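Local structure of response regulator (Caulobacter vibrioides, 3N0R) at residues I165-E169 with Q214-G218. The protein probably acts as a stress response regulator whose receiver domain controls a sigma-factor-like domain that counteracts an anti-sigma factor. The protein carries 1 engineered substitution. Numbering follows the deposited sequence.
Sequences IIEDE and QLADG
Asp168 OD1 takes a hydrogen from a water 2.7 Å away, and that water gives its other hydrogen to the carbonyl O of Gln214, bridging the two loops. The second carboxylate oxygen makes the direct link: OD2 accepts a weak, bent hydrogen bond from the backbone N of Ala216, 2.7 Å away with an angle of 127° at the hydrogen. Ala216 CB approaches Asp168 OD2 tightly, at 3.1 Å, where a small methyl suits the spot. One short acid side chain thus ties down two backbone groups, its chi1 of 59° turning the carboxylate towards Leu215 and Ala216. The side chains of branched Leu215 and Asp168 cross obliquely, Leu215 CD2 lying 3.7 Å from Asp168 OD1, while Leu215 CD1 loosely meets Ile166 CG2 at 4.5 Å. Leu215 opens a type I turn closed by the bond from Gly218 N to Leu215 O, and glycine suits the positive phi of 87° there. Within 165-169, the Glu167 side chain bends back, and OE1 accepts the N-H of Glu169, the N-cap residue of helix 170-182. These loops follow the C-terminal ends of neighbouring parallel strands 162-166 and 208-212, where Asp212, the predicted phosphorylation site, lies near Glu167.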
loop_
_atom_site.group_PDB
_atom_site.type_symbol
_atom_site.label_atom_id
_atom_site.label_comp_id
_atom_site.label_asym_id
_atom_site.label_seq_id
_atom_site.Cartn_x
_atom_site.Cartn_y
_atom_site.Cartn_z
ATOM N N ILE A 165 -12.574 -13.652 2.859
ATOM C CA ILE A 165 -12.615 -13.011 1.550
ATOM C C ILE A 165 -14.071 -12.706 1.206
ATOM O O ILE A 165 -14.935 -13.562 1.381
ATOM C CB ILE A 165 -11.996 -13.937 0.474
ATOM C CG1 ILE A 165 -10.511 -14.172 0.766
ATOM C CG2 ILE A 165 -12.207 -13.360 -0.932
ATOM C CD1 ILE A 165 -9.930 -15.353 0.060
ATOM N N ILE A 166 -14.339 -11.487 0.736
ATOM C CA ILE A 166 -15.672 -11.113 0.263
ATOM C C ILE A 166 -15.562 -10.745 -1.215
ATOM O O ILE A 166 -15.066 -9.675 -1.575
ATOM C CB ILE A 166 -16.300 -9.956 1.081
ATOM C CG1 ILE A 166 -16.185 -10.216 2.593
ATOM C CG2 ILE A 166 -17.751 -9.743 0.663
ATOM C CD1 ILE A 166 -16.558 -9.022 3.464
ATOM N N GLU A 167 -15.987 -11.670 -2.065
ATOM C CA GLU A 167 -15.789 -11.557 -3.500
ATOM C C GLU A 167 -16.782 -12.479 -4.174
ATOM O O GLU A 167 -16.878 -13.654 -3.820
ATOM C CB GLU A 167 -14.359 -11.975 -3.863
ATOM C CG GLU A 167 -14.068 -11.958 -5.351
ATOM C CD GLU A 167 -14.263 -10.592 -5.958
ATOM O OE1 GLU A 167 -15.175 -10.428 -6.792
ATOM O OE2 GLU A 167 -13.503 -9.674 -5.589
ATOM N N ASP A 168 -17.517 -11.961 -5.151
ATOM C CA ASP A 168 -18.514 -12.778 -5.844
ATOM C C ASP A 168 -18.073 -13.262 -7.226
ATOM O O ASP A 168 -18.674 -14.177 -7.775
ATOM C CB ASP A 168 -19.882 -12.081 -5.909
ATOM C CG ASP A 168 -19.835 -10.749 -6.619
ATOM O OD1 ASP A 168 -18.735 -10.201 -6.831
ATOM O OD2 ASP A 168 -20.923 -10.238 -6.953
ATOM N N GLU A 169 -17.033 -12.663 -7.798
ATOM C CA GLU A 169 -16.535 -13.144 -9.086
ATOM C C GLU A 169 -15.742 -14.413 -8.816
ATOM O O GLU A 169 -14.732 -14.364 -8.134
ATOM C CB GLU A 169 -15.631 -12.109 -9.749
ATOM C CG GLU A 169 -16.325 -10.864 -10.241
ATOM C CD GLU A 169 -15.482 -10.131 -11.266
ATOM O OE1 GLU A 169 -14.611 -9.333 -10.867
ATOM O OE2 GLU A 169 -15.670 -10.379 -12.476
ATOM N N GLN A 214 -17.141 -3.585 -4.886
ATOM C CA GLN A 214 -18.446 -3.604 -5.530
ATOM C C GLN A 214 -18.843 -5.001 -5.956
ATOM O O GLN A 214 -18.267 -5.563 -6.886
ATOM C CB GLN A 214 -18.445 -2.681 -6.748
ATOM C CG GLN A 214 -19.826 -2.340 -7.273
ATOM C CD GLN A 214 -19.795 -1.143 -8.193
ATOM O OE1 GLN A 214 -18.962 -1.064 -9.099
ATOM N NE2 GLN A 214 -20.687 -0.191 -7.954
ATOM N N LEU A 215 -19.841 -5.548 -5.272
ATOM C CA LEU A 215 -20.400 -6.840 -5.631
ATOM C C LEU A 215 -21.383 -6.703 -6.797
ATOM O O LEU A 215 -21.515 -5.632 -7.393
ATOM C CB LEU A 215 -21.084 -7.473 -4.417
ATOM C CG LEU A 215 -20.193 -7.669 -3.184
ATOM C CD1 LEU A 215 -20.991 -8.213 -2.006
ATOM C CD2 LEU A 215 -19.012 -8.585 -3.506
ATOM N N ALA A 216 -22.076 -7.793 -7.108
ATOM C CA ALA A 216 -22.984 -7.845 -8.252
ATOM C C ALA A 216 -24.180 -6.907 -8.105
ATOM O O ALA A 216 -24.694 -6.380 -9.096
ATOM C CB ALA A 216 -23.458 -9.276 -8.481
ATOM N N ASP A 217 -24.630 -6.703 -6.870
ATOM C CA ASP A 217 -25.775 -5.834 -6.611
ATOM C C ASP A 217 -25.366 -4.363 -6.571
ATOM O O ASP A 217 -26.199 -3.484 -6.350
ATOM C CB ASP A 217 -26.468 -6.229 -5.302
ATOM C CG ASP A 217 -25.575 -6.043 -4.087
ATOM O OD1 ASP A 217 -24.360 -5.826 -4.269
ATOM O OD2 ASP A 217 -26.087 -6.123 -2.950
ATOM N N GLY A 218 -24.081 -4.103 -6.791
ATOM C CA GLY A 218 -23.558 -2.750 -6.750
ATOM C C GLY A 218 -23.142 -2.329 -5.354
ATOM O O GLY A 218 -22.606 -1.239 -5.161
HETATM O O HOH W 1 -17.831 -8.005 -8.165
#